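Local coordinates for protein heme oxygenase (mycobilin-producing) (Mycobacterium tuberculosis, PDB 6PLE) that oxidatively degrades heme to mycobilin with release of iron, using a suitable electron donor, at residues P2-N7 with L90-V95; N7-P12 with Y51-H56. The protein carries 1 engineered substitution. All blocks are in the same frame, centred on the assembly; numbering follows the deposited sequence.

Interaction 1 of 2, residues P2-N7 with L90-V95. With BLA (biliverdine IX alpha), chain C.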
ATOM      1  N   PRO A   2      14.785 -12.435 -18.842  1.00 37.88           N
ATOM      2  CA  PRO A   2      13.773 -11.576 -18.224  1.00 34.86           C
ATOM      3  C   PRO A   2      13.331 -12.099 -16.855  1.00 37.41           C
ATOM      4  O   PRO A   2      13.730 -13.175 -16.397  1.00 30.62           O
ATOM      5  CB  PRO A   2      12.603 -11.618 -19.232  1.00 37.31           C
ATOM      6  CG  PRO A   2      12.989 -12.664 -20.304  1.00 39.35           C
ATOM      7  CD  PRO A   2      14.169 -13.422 -19.744  1.00 39.27           C
ATOM      8  N   VAL A   3      12.511 -11.302 -16.185  1.00 36.19           N
ATOM      9  CA  VAL A   3      11.968 -11.657 -14.890  1.00 33.49           C
ATOM     10  C   VAL A   3      10.463 -11.712 -15.030  1.00 34.52           C
ATOM     11  O   VAL A   3       9.896 -11.242 -16.017  1.00 39.73           O
ATOM     12  CB  VAL A   3      12.405 -10.661 -13.806  1.00 35.85           C
ATOM     13  CG1 VAL A   3      13.897 -10.427 -13.934  1.00 32.76           C
ATOM     14  CG2 VAL A   3      11.684  -9.340 -13.991  1.00 38.45           C
ATOM     15  N   VAL A   4       9.810 -12.310 -14.041  1.00 35.96           N
ATOM     16  CA  VAL A   4       8.353 -12.371 -14.009  1.00 35.49           C
ATOM     17  C   VAL A   4       7.912 -12.026 -12.606  1.00 33.24           C
ATOM     18  O   VAL A   4       8.472 -12.546 -11.639  1.00 34.75           O
ATOM     19  CB  VAL A   4       7.806 -13.755 -14.417  1.00 34.85           C
ATOM     20  CG1 VAL A   4       6.374 -13.901 -13.971  1.00 32.06           C
ATOM     21  CG2 VAL A   4       7.888 -13.926 -15.893  1.00 37.29           C
ATOM     22  N   LYS A   5       6.933 -11.142 -12.498  1.00 31.93           N
ATOM     23  CA  LYS A   5       6.310 -10.766 -11.242  1.00 28.64           C
ATOM     24  C   LYS A   5       4.887 -11.273 -11.282  1.00 33.77           C
ATOM     25  O   LYS A   5       4.119 -10.868 -12.156  1.00 38.12           O
ATOM     26  CB  LYS A   5       6.279  -9.245 -11.061  1.00 34.37           C
ATOM     27  CG  LYS A   5       7.424  -8.602 -10.300  1.00 34.94           C
ATOM     28  CD  LYS A   5       8.775  -8.993 -10.826  1.00 31.99           C
ATOM     29  CE  LYS A   5       9.837  -8.246 -10.063  1.00 29.77           C
ATOM     30  NZ  LYS A   5      11.016  -9.069  -9.670  1.00 30.44           N
ATOM     31  N   ILE A   6       4.504 -12.097 -10.312  1.00 33.16           N
ATOM     32  CA  ILE A   6       3.134 -12.568 -10.220  1.00 32.53           C
ATOM     33  C   ILE A   6       2.498 -11.944  -8.997  1.00 31.95           C
ATOM     34  O   ILE A   6       3.111 -11.918  -7.922  1.00 40.41           O
ATOM     35  CB  ILE A   6       3.063 -14.097 -10.172  1.00 36.27           C
ATOM     36  CG1 ILE A   6       3.545 -14.650 -11.522  1.00 34.11           C
ATOM     37  CG2 ILE A   6       1.644 -14.523  -9.829  1.00 28.44           C
ATOM     38  CD1 ILE A   6       3.240 -16.116 -11.717  1.00 32.44           C
ATOM     39  N   ASN A   7       1.282 -11.427  -9.164  1.00 30.37           N
ATOM     40  CA  ASN A   7       0.547 -10.765  -8.090  1.00 34.53           C
ATOM     41  C   ASN A   7      -0.736 -11.549  -7.841  1.00 35.25           C
ATOM     42  O   ASN A   7      -1.661 -11.528  -8.658  1.00 34.03           O
ATOM     43  CB  ASN A   7       0.271  -9.293  -8.436  1.00 29.77           C
ATOM     44  CG  ASN A   7      -0.635  -8.597  -7.422  1.00 36.07           C
ATOM     45  OD1 ASN A   7      -0.976  -9.145  -6.365  1.00 32.62           O
ATOM     46  ND2 ASN A   7      -1.035  -7.369  -7.749  1.00 37.93           N
ATOM     47  N   LEU A  90       4.839 -12.466  -5.910  1.00 33.41           N
ATOM     48  CA  LEU A  90       5.724 -13.593  -6.128  1.00 31.95           C
ATOM     49  C   LEU A  90       6.667 -13.217  -7.261  1.00 32.52           C
ATOM     50  O   LEU A  90       6.217 -12.805  -8.332  1.00 34.76           O
ATOM     51  CB  LEU A  90       4.915 -14.856  -6.463  1.00 32.80           C
ATOM     52  CG  LEU A  90       3.517 -14.908  -5.802  1.00 34.48           C
ATOM     53  CD1 LEU A  90       2.692 -16.109  -6.237  1.00 34.77           C
ATOM     54  CD2 LEU A  90       3.608 -14.910  -4.284  1.00 29.01           C
ATOM     55  N   GLU A  91       7.963 -13.351  -7.020  1.00 27.40           N
ATOM     56  CA  GLU A  91       8.990 -12.868  -7.919  1.00 29.11           C
ATOM     57  C   GLU A  91       9.895 -14.011  -8.361  1.00 31.60           C
ATOM     58  O   GLU A  91      10.383 -14.790  -7.532  1.00 29.69           O
ATOM     59  CB  GLU A  91       9.795 -11.767  -7.237  1.00 31.26           C
ATOM     60  CG  GLU A  91       8.919 -10.619  -6.796  1.00 35.47           C
ATOM     61  CD  GLU A  91       9.672  -9.552  -6.044  1.00 39.26           C
ATOM     62  OE1 GLU A  91      10.569  -8.907  -6.633  1.00 34.20           O
ATOM     63  OE2 GLU A  91       9.348  -9.349  -4.855  1.00 49.83           O
ATOM     64  N   PHE A  92      10.140 -14.085  -9.668  1.00 32.61           N
ATOM     65  CA  PHE A  92      10.812 -15.218 -10.284  1.00 30.94           C
ATOM     66  C   PHE A  92      11.833 -14.740 -11.300  1.00 32.56           C
ATOM     67  O   PHE A  92      11.737 -13.631 -11.820  1.00 35.11           O
ATOM     68  CB  PHE A  92       9.829 -16.121 -11.012  1.00 26.76           C
ATOM     69  CG  PHE A  92       8.687 -16.573 -10.184  1.00 26.76           C
ATOM     70  CD1 PHE A  92       7.552 -15.805 -10.079  1.00 27.06           C
ATOM     71  CD2 PHE A  92       8.743 -17.799  -9.516  1.00 30.65           C
ATOM     72  CE1 PHE A  92       6.497 -16.246  -9.316  1.00 33.76           C
ATOM     73  CE2 PHE A  92       7.706 -18.241  -8.761  1.00 24.58           C
ATOM     74  CZ  PHE A  92       6.574 -17.484  -8.661  1.00 26.96           C
ATOM     75  N   GLU A  93      12.788 -15.614 -11.608  1.00 32.53           N
ATOM     76  CA  GLU A  93      13.638 -15.483 -12.785  1.00 36.99           C
ATOM     77  C   GLU A  93      13.201 -16.509 -13.828  1.00 39.88           C
ATOM     78  O   GLU A  93      12.923 -17.663 -13.483  1.00 39.98           O
ATOM     79  CB  GLU A  93      15.113 -15.690 -12.438  1.00 39.42           C
ATOM     80  CG  GLU A  93      15.844 -14.421 -12.040  1.00 53.44           C
ATOM     81  CD  GLU A  93      17.283 -14.362 -12.545  1.00 58.85           C
ATOM     82  OE1 GLU A  93      18.052 -13.488 -12.073  1.00 67.88           O
ATOM     83  OE2 GLU A  93      17.647 -15.178 -13.411  1.00 54.03           O
ATOM     84  N   VAL A  94      13.120 -16.083 -15.091  1.00 35.27           N
ATOM     85  CA  VAL A  94      12.707 -16.941 -16.205  1.00 34.46           C
ATOM     86  C   VAL A  94      13.874 -17.831 -16.617  1.00 40.44           C
ATOM     87  O   VAL A  94      14.848 -17.354 -17.198  1.00 44.53           O
ATOM     88  CB  VAL A  94      12.220 -16.116 -17.398  1.00 37.65           C
ATOM     89  CG1 VAL A  94      11.712 -17.023 -18.501  1.00 34.27           C
ATOM     90  CG2 VAL A  94      11.140 -15.146 -16.966  1.00 41.52           C
ATOM     91  N   VAL A  95      13.753 -19.133 -16.369  1.00 42.55           N
ATOM     92  CA  VAL A  95      14.838 -20.082 -16.599  1.00 39.54           C
ATOM     93  C   VAL A  95      14.643 -20.932 -17.865  1.00 40.49           C
ATOM     94  O   VAL A  95      15.622 -21.503 -18.372  1.00 35.79           O
ATOM     95  CB  VAL A  95      15.004 -20.953 -15.325  1.00 40.19           C
ATOM     96  CG1 VAL A  95      15.592 -22.303 -15.594  1.00 42.79           C
ATOM     97  CG2 VAL A  95      15.857 -20.220 -14.297  1.00 43.66           C
TER
HETATM   98  CHA BLA C 301      -5.390  -3.407  -9.745  1.00 41.61           C
HETATM   99  NA  BLA C 301      -3.353  -3.248 -11.309  1.00 32.66           N
HETATM  100  C1A BLA C 301      -4.658  -3.054 -11.048  1.00 37.33           C
HETATM  101  C2A BLA C 301      -5.257  -2.501 -12.130  1.00 37.56           C
HETATM  102  C3A BLA C 301      -4.295  -2.348 -13.085  1.00 35.12           C
HETATM  103  C4A BLA C 301      -3.101  -2.817 -12.560  1.00 27.07           C
HETATM  104  CMA BLA C 301      -4.506  -1.779 -14.483  1.00 41.44           C
HETATM  105  CAA BLA C 301      -6.753  -2.173 -12.128  1.00 38.25           C
HETATM  106  CBA BLA C 301      -7.001  -0.730 -11.653  1.00 40.59           C
HETATM  107  CGA BLA C 301      -7.423  -0.685 -10.181  1.00 46.17           C
HETATM  108  O1A BLA C 301      -8.392  -1.349  -9.731  1.00 42.74           O
HETATM  109  O2A BLA C 301      -6.791   0.055  -9.396  1.00 48.84           O
HETATM  110  CHB BLA C 301      -1.682  -2.906 -13.185  1.00 31.18           C
HETATM  111  NB  BLA C 301      -1.110  -4.601 -11.336  1.00 31.65           N
HETATM  112  C1B BLA C 301      -0.816  -3.755 -12.596  1.00 33.40           C
HETATM  113  C2B BLA C 301       0.593  -4.096 -12.973  1.00 35.12           C
HETATM  114  C3B BLA C 301       1.115  -5.047 -12.047  1.00 28.81           C
HETATM  115  C4B BLA C 301       0.124  -5.412 -10.994  1.00 31.24           C
HETATM  116  CMB BLA C 301       1.375  -3.521 -14.169  1.00 33.71           C
HETATM  117  OB  BLA C 301       0.252  -6.153 -10.085  1.00 29.68           O
HETATM  118  CAB BLA C 301       2.515  -5.638 -12.086  1.00 34.74           C
HETATM  119  CBB BLA C 301       3.548  -4.882 -11.771  1.00 38.08           C
HETATM  120  NC  BLA C 301      -0.302  -3.213  -8.575  1.00 34.70           N
HETATM  121  C1C BLA C 301       1.201  -3.164  -8.920  1.00 36.05           C
HETATM  122  C2C BLA C 301       1.921  -3.828  -7.794  1.00 29.16           C
HETATM  123  C3C BLA C 301       0.984  -4.272  -6.811  1.00 38.02           C
HETATM  124  C4C BLA C 301      -0.410  -3.919  -7.213  1.00 34.75           C
HETATM  125  CMC BLA C 301       3.440  -3.997  -7.729  1.00 34.22           C
HETATM  126  OC  BLA C 301       1.686  -2.688  -9.890  1.00 44.63           O
HETATM  127  CAC BLA C 301       1.263  -5.001  -5.490  1.00 33.43           C
HETATM  128  CBC BLA C 301       1.852  -6.168  -5.454  1.00 33.21           C
HETATM  129  CHD BLA C 301      -1.484  -4.232  -6.499  1.00 32.30           C
HETATM  130  ND  BLA C 301      -3.165  -3.716  -8.500  1.00 33.35           N
HETATM  131  C1D BLA C 301      -2.890  -4.114  -7.104  1.00 29.76           C
HETATM  132  C2D BLA C 301      -4.170  -4.337  -6.368  1.00 34.37           C
HETATM  133  C3D BLA C 301      -5.253  -4.095  -7.335  1.00 30.96           C
HETATM  134  C4D BLA C 301      -4.663  -3.707  -8.664  1.00 34.74           C
HETATM  135  CMD BLA C 301      -4.332  -4.753  -4.895  1.00 34.14           C
HETATM  136  CAD BLA C 301      -6.757  -4.147  -7.125  1.00 39.34           C
HETATM  137  CBD BLA C 301      -7.153  -2.668  -7.052  1.00 41.89           C
HETATM  138  CGD BLA C 301      -8.609  -2.516  -6.640  1.00 46.30           C
HETATM  139  O1D BLA C 301      -9.003  -3.009  -5.556  1.00 52.70           O
HETATM  140  O2D BLA C 301      -9.405  -1.888  -7.384  1.00 46.68           O
HETATM  141  O   HOH W   1      12.339 -11.497 -10.326  1.00 30.53           O
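Val4 and Ile6 of strand 3-9 pack against Phe92, Val94 and Leu90 of strand 89-93 and its exit, on one face of an antiparallel ladder. Val94 CG2 is the bump at one end: it sits between Pro2 O (3.3 Å) and Val4 CG2 (3.6 Å). Pro2 CD closes over Val94 CB. The Phe92 ring leans along the strand and lies against the Ile6 branch, its CE1 4.0 Å from both Ile6 CG1 and Ile6 CD1. The same ring turns an edge to Val4 O. Leu90 CD1 rests against Ile6 CG2 farther along.

The other face carries Val3, Lys5, Glu91 and Glu93. Bends at chi2 (52°) and chi4 (137°) of Lys5 place NZ. It is held mainly by Asp60, outside the two segments, and also by a 3.1 Å salt bridge to the anti lone pair of Glu91 OE1, away from the other carboxylate oxygen. A water links NZ to Phe92 O. Backbone bonds join Val4 to Phe92 and Ile6 to Leu90 in both directions.

This is an edge-strand pairing of the family's sheet: strand 89-93 is outermost within this chain. Strand 51-57 flanks strand 3-9 across from it, where Val4 touches Val54 and His56, and Ile6 touches Phe52.

Interaction 2 of 2, residues N7-P12 with Y51-H56. With BLA (biliverdine IX alpha), chain C.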
ATOM      1  N   ASN A   7       1.282 -11.427  -9.164  1.00 30.37           N
ATOM      2  CA  ASN A   7       0.547 -10.765  -8.090  1.00 34.53           C
ATOM      3  C   ASN A   7      -0.736 -11.549  -7.841  1.00 35.25           C
ATOM      4  O   ASN A   7      -1.661 -11.528  -8.658  1.00 34.03           O
ATOM      5  CB  ASN A   7       0.271  -9.293  -8.436  1.00 29.77           C
ATOM      6  CG  ASN A   7      -0.635  -8.597  -7.422  1.00 36.07           C
ATOM      7  OD1 ASN A   7      -0.976  -9.145  -6.365  1.00 32.62           O
ATOM      8  ND2 ASN A   7      -1.035  -7.369  -7.749  1.00 37.93           N
ATOM      9  N   ALA A   8      -0.795 -12.246  -6.715  1.00 34.20           N
ATOM     10  CA  ALA A   8      -2.004 -12.983  -6.367  1.00 34.08           C
ATOM     11  C   ALA A   8      -2.964 -12.027  -5.672  1.00 32.27           C
ATOM     12  O   ALA A   8      -2.789 -11.698  -4.501  1.00 37.14           O
ATOM     13  CB  ALA A   8      -1.667 -14.193  -5.505  1.00 26.76           C
ATOM     14  N   ILE A   9      -3.965 -11.542  -6.399  1.00 32.51           N
ATOM     15  CA  ILE A   9      -4.912 -10.575  -5.857  1.00 31.99           C
ATOM     16  C   ILE A   9      -6.102 -11.315  -5.258  1.00 38.29           C
ATOM     17  O   ILE A   9      -6.654 -12.225  -5.885  1.00 39.55           O
ATOM     18  CB  ILE A   9      -5.358  -9.579  -6.941  1.00 34.17           C
ATOM     19  CG1 ILE A   9      -4.161  -8.758  -7.440  1.00 35.93           C
ATOM     20  CG2 ILE A   9      -6.406  -8.649  -6.398  1.00 29.78           C
ATOM     21  CD1 ILE A   9      -4.551  -7.539  -8.283  1.00 32.03           C
ATOM     22  N   GLU A  10      -6.494 -10.932  -4.040  1.00 38.14           N
ATOM     23  CA  GLU A  10      -7.651 -11.508  -3.368  1.00 37.08           C
ATOM     24  C   GLU A  10      -8.850 -10.587  -3.531  1.00 38.31           C
ATOM     25  O   GLU A  10      -8.746  -9.380  -3.308  1.00 42.41           O
ATOM     26  CB  GLU A  10      -7.378 -11.756  -1.886  1.00 34.04           C
ATOM     27  CG  GLU A  10      -6.083 -12.514  -1.584  1.00 31.47           C
ATOM     28  CD  GLU A  10      -5.634 -12.386  -0.125  1.00 39.61           C
ATOM     29  OE1 GLU A  10      -4.463 -12.708   0.169  1.00 35.54           O
ATOM     30  OE2 GLU A  10      -6.446 -11.958   0.731  1.00 45.91           O
ATOM     31  N   VAL A  11      -9.984 -11.164  -3.911  1.00 35.05           N
ATOM     32  CA  VAL A  11     -11.203 -10.425  -4.216  1.00 39.14           C
ATOM     33  C   VAL A  11     -12.351 -11.166  -3.556  1.00 48.67           C
ATOM     34  O   VAL A  11     -12.486 -12.384  -3.741  1.00 52.92           O
ATOM     35  CB  VAL A  11     -11.445 -10.310  -5.730  1.00 46.37           C
ATOM     36  CG1 VAL A  11     -10.608  -9.182  -6.328  1.00 48.02           C
ATOM     37  CG2 VAL A  11     -11.140 -11.637  -6.417  1.00 39.07           C
ATOM     38  N   PRO A  12     -13.200 -10.495  -2.789  1.00 46.54           N
ATOM     39  CA  PRO A  12     -14.336 -11.195  -2.198  1.00 45.84           C
ATOM     40  C   PRO A  12     -15.210 -11.770  -3.298  1.00 47.41           C
ATOM     41  O   PRO A  12     -15.120 -11.388  -4.468  1.00 49.50           O
ATOM     42  CB  PRO A  12     -15.063 -10.102  -1.405  1.00 44.77           C
ATOM     43  CG  PRO A  12     -14.689  -8.838  -2.083  1.00 44.80           C
ATOM     44  CD  PRO A  12     -13.277  -9.037  -2.596  1.00 44.95           C
ATOM     45  N   TYR A  51      -7.127 -13.852  -8.316  1.00 33.93           N
ATOM     46  CA  TYR A  51      -6.688 -13.404  -9.638  1.00 30.30           C
ATOM     47  C   TYR A  51      -5.175 -13.359  -9.675  1.00 32.18           C
ATOM     48  O   TYR A  51      -4.526 -12.930  -8.719  1.00 36.89           O
ATOM     49  CB  TYR A  51      -7.258 -12.027  -9.982  1.00 28.99           C
ATOM     50  CG  TYR A  51      -8.646 -12.123 -10.491  1.00 29.91           C
ATOM     51  CD1 TYR A  51      -9.680 -12.383  -9.626  1.00 29.76           C
ATOM     52  CD2 TYR A  51      -8.921 -12.046 -11.855  1.00 32.84           C
ATOM     53  CE1 TYR A  51     -10.969 -12.522 -10.087  1.00 35.10           C
ATOM     54  CE2 TYR A  51     -10.203 -12.191 -12.328  1.00 30.21           C
ATOM     55  CZ  TYR A  51     -11.223 -12.436 -11.435  1.00 35.77           C
ATOM     56  OH  TYR A  51     -12.510 -12.585 -11.867  1.00 38.24           O
ATOM     57  N   PHE A  52      -4.598 -13.835 -10.767  1.00 35.62           N
ATOM     58  CA  PHE A  52      -3.163 -13.704 -10.946  1.00 32.27           C
ATOM     59  C   PHE A  52      -2.915 -12.628 -11.979  1.00 30.46           C
ATOM     60  O   PHE A  52      -3.613 -12.576 -12.992  1.00 33.92           O
ATOM     61  CB  PHE A  52      -2.520 -15.019 -11.353  1.00 27.96           C
ATOM     62  CG  PHE A  52      -2.248 -15.925 -10.194  1.00 32.08           C
ATOM     63  CD1 PHE A  52      -3.095 -15.926  -9.095  1.00 28.84           C
ATOM     64  CD2 PHE A  52      -1.156 -16.778 -10.199  1.00 30.06           C
ATOM     65  CE1 PHE A  52      -2.864 -16.754  -8.028  1.00 28.86           C
ATOM     66  CE2 PHE A  52      -0.919 -17.615  -9.127  1.00 34.59           C
ATOM     67  CZ  PHE A  52      -1.773 -17.605  -8.041  1.00 32.17           C
ATOM     68  N   VAL A  53      -1.975 -11.739 -11.679  1.00 31.71           N
ATOM     69  CA  VAL A  53      -1.422 -10.795 -12.636  1.00 31.57           C
ATOM     70  C   VAL A  53      -0.027 -11.277 -12.948  1.00 33.61           C
ATOM     71  O   VAL A  53       0.865 -11.173 -12.101  1.00 38.58           O
ATOM     72  CB  VAL A  53      -1.363  -9.357 -12.099  1.00 35.61           C
ATOM     73  CG1 VAL A  53      -1.111  -8.392 -13.268  1.00 36.02           C
ATOM     74  CG2 VAL A  53      -2.612  -8.975 -11.306  1.00 28.38           C
ATOM     75  N   VAL A  54       0.188 -11.759 -14.163  1.00 36.67           N
ATOM     76  CA  VAL A  54       1.500 -12.229 -14.593  1.00 36.15           C
ATOM     77  C   VAL A  54       2.099 -11.171 -15.503  1.00 38.08           C
ATOM     78  O   VAL A  54       1.512 -10.840 -16.537  1.00 41.27           O
ATOM     79  CB  VAL A  54       1.409 -13.581 -15.315  1.00 30.19           C
ATOM     80  CG1 VAL A  54       2.765 -14.112 -15.563  1.00 24.91           C
ATOM     81  CG2 VAL A  54       0.566 -14.564 -14.504  1.00 30.77           C
ATOM     82  N   THR A  55       3.253 -10.629 -15.111  1.00 38.29           N
ATOM     83  CA  THR A  55       3.939  -9.559 -15.834  1.00 35.51           C
ATOM     84  C   THR A  55       5.363 -10.000 -16.130  1.00 34.43           C
ATOM     85  O   THR A  55       6.035 -10.533 -15.250  1.00 40.89           O
ATOM     86  CB  THR A  55       3.967  -8.252 -15.012  1.00 35.50           C
ATOM     87  OG1 THR A  55       4.985  -8.331 -14.002  1.00 33.01           O
ATOM     88  CG2 THR A  55       2.648  -8.015 -14.318  1.00 34.30           C
ATOM     89  N   HIS A  56       5.832  -9.790 -17.359  1.00 38.34           N
ATOM     90  CA  HIS A  56       7.230 -10.040 -17.695  1.00 37.28           C
ATOM     91  C   HIS A  56       7.962  -8.709 -17.833  1.00 34.43           C
ATOM     92  O   HIS A  56       7.344  -7.674 -18.097  1.00 33.47           O
ATOM     93  CB  HIS A  56       7.371 -10.859 -18.986  1.00 41.71           C
ATOM     94  CG  HIS A  56       6.551 -12.117 -19.002  1.00 43.44           C
ATOM     95  ND1 HIS A  56       5.171 -12.112 -18.923  1.00 39.91           N
ATOM     96  CD2 HIS A  56       6.918 -13.417 -19.089  1.00 40.17           C
ATOM     97  CE1 HIS A  56       4.723 -13.353 -18.959  1.00 36.09           C
ATOM     98  NE2 HIS A  56       5.763 -14.165 -19.052  1.00 47.53           N
TER
HETATM   99  CHA BLA C 301      -5.390  -3.407  -9.745  1.00 41.61           C
HETATM  100  NA  BLA C 301      -3.353  -3.248 -11.309  1.00 32.66           N
HETATM  101  C1A BLA C 301      -4.658  -3.054 -11.048  1.00 37.33           C
HETATM  102  C2A BLA C 301      -5.257  -2.501 -12.130  1.00 37.56           C
HETATM  103  C3A BLA C 301      -4.295  -2.348 -13.085  1.00 35.12           C
HETATM  104  C4A BLA C 301      -3.101  -2.817 -12.560  1.00 27.07           C
HETATM  105  CMA BLA C 301      -4.506  -1.779 -14.483  1.00 41.44           C
HETATM  106  CAA BLA C 301      -6.753  -2.173 -12.128  1.00 38.25           C
HETATM  107  CBA BLA C 301      -7.001  -0.730 -11.653  1.00 40.59           C
HETATM  108  CGA BLA C 301      -7.423  -0.685 -10.181  1.00 46.17           C
HETATM  109  O1A BLA C 301      -8.392  -1.349  -9.731  1.00 42.74           O
HETATM  110  O2A BLA C 301      -6.791   0.055  -9.396  1.00 48.84           O
HETATM  111  CHB BLA C 301      -1.682  -2.906 -13.185  1.00 31.18           C
HETATM  112  NB  BLA C 301      -1.110  -4.601 -11.336  1.00 31.65           N
HETATM  113  C1B BLA C 301      -0.816  -3.755 -12.596  1.00 33.40           C
HETATM  114  C2B BLA C 301       0.593  -4.096 -12.973  1.00 35.12           C
HETATM  115  C3B BLA C 301       1.115  -5.047 -12.047  1.00 28.81           C
HETATM  116  C4B BLA C 301       0.124  -5.412 -10.994  1.00 31.24           C
HETATM  117  CMB BLA C 301       1.375  -3.521 -14.169  1.00 33.71           C
HETATM  118  OB  BLA C 301       0.252  -6.153 -10.085  1.00 29.68           O
HETATM  119  CAB BLA C 301       2.515  -5.638 -12.086  1.00 34.74           C
HETATM  120  CBB BLA C 301       3.548  -4.882 -11.771  1.00 38.08           C
HETATM  121  NC  BLA C 301      -0.302  -3.213  -8.575  1.00 34.70           N
HETATM  122  C1C BLA C 301       1.201  -3.164  -8.920  1.00 36.05           C
HETATM  123  C2C BLA C 301       1.921  -3.828  -7.794  1.00 29.16           C
HETATM  124  C3C BLA C 301       0.984  -4.272  -6.811  1.00 38.02           C
HETATM  125  C4C BLA C 301      -0.410  -3.919  -7.213  1.00 34.75           C
HETATM  126  CMC BLA C 301       3.440  -3.997  -7.729  1.00 34.22           C
HETATM  127  OC  BLA C 301       1.686  -2.688  -9.890  1.00 44.63           O
HETATM  128  CAC BLA C 301       1.263  -5.001  -5.490  1.00 33.43           C
HETATM  129  CBC BLA C 301       1.852  -6.168  -5.454  1.00 33.21           C
HETATM  130  CHD BLA C 301      -1.484  -4.232  -6.499  1.00 32.30           C
HETATM  131  ND  BLA C 301      -3.165  -3.716  -8.500  1.00 33.35           N
HETATM  132  C1D BLA C 301      -2.890  -4.114  -7.104  1.00 29.76           C
HETATM  133  C2D BLA C 301      -4.170  -4.337  -6.368  1.00 34.37           C
HETATM  134  C3D BLA C 301      -5.253  -4.095  -7.335  1.00 30.96           C
HETATM  135  C4D BLA C 301      -4.663  -3.707  -8.664  1.00 34.74           C
HETATM  136  CMD BLA C 301      -4.332  -4.753  -4.895  1.00 34.14           C
HETATM  137  CAD BLA C 301      -6.757  -4.147  -7.125  1.00 39.34           C
HETATM  138  CBD BLA C 301      -7.153  -2.668  -7.052  1.00 41.89           C
HETATM  139  CGD BLA C 301      -8.609  -2.516  -6.640  1.00 46.30           C
HETATM  140  O1D BLA C 301      -9.003  -3.009  -5.556  1.00 52.70           O
HETATM  141  O2D BLA C 301      -9.405  -1.888  -7.384  1.00 46.68           O
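Tyr51 O takes the shortest backbone bond of this pairing, from Ile9 N at 2.8 Å. The donor lies in the carbonyl plane. Ala8 CA also approaches Tyr51 O, at 3.4 Å, in a CA-H...O contact. The return bond from Tyr51 N to Ile9 O is weak. Asn7 and Val53 form the next hydrogen-bonded pair and are joined in both directions. Between these pairs, Ala8 faces Phe52 in a non-hydrogen-bonded pair. This is an antiparallel ladder between strands 3-9 and 51-57.

The side chains of Asn7, Ile9 and Val53 share the face turned to biliverdin. With chi1 at 173° the Asn7 amide swings opposite the backbone N and extends to the pigment. Its ND2 gives a nearly straight bond of 2.9 Å to the ligand's lactam oxygen OB, with an N-H...O angle of 166°. Val53 CG2 meets Ile9 CD1 at 3.9 Å. The other methyl, Val53 CG1, faces the ligand near C4B. Ile9 CD1 also reaches the pigment, 3.6 Å from C3D. Thr55 CG2 comes close to the ligand's vinyl carbon CAB, at 3.3 Å. Apolar contacts thus lie beside the asparagine bond; Trp66, Val83 and Ala84 also hydrogen-bond the ligand.

Val11 CG2 meets the Tyr51 ring at its edge, 3.6 Å from CD1, and the two side chains cross at about a right angle. The ring's hydroxyl is hydrogen-bonded to Glu20. On the opposite face, Ala8 CB touches Phe52 CE1.

Helix 16-24 covers the face of Ile9, Tyr51 and Val53: Leu19 touches Ile9, Val11 and Tyr51, and Phe23 touches Val53. Strand 36-42 pairs with strand 51-57 along its other edge.

Interactions 1 and 2 lie on the two edges of strand 3-9, with centres about 13 Å apart. They share Asn7. Strand 3-9 is central to the four-stranded antiparallel sheet, between strands 51-57 and 89-93. Along the chain, 51-56 comes between the first strand and 90-95, so interaction 1 spans interaction 2. The two also touch directly: Lys5 N lies 3.0 Å from Thr55 O, a probable hydrogen bond. Together they tie strands 89-93 and 51-57 to strand 3-9, in a sheet consistent with the dimeric alpha-beta barrel of this family; the protein is a homodimer. Interaction 2 is buried and lines the biliverdin pocket. Interaction 1 lies nearer the surface, and Asn7 brings it to the pocket as well.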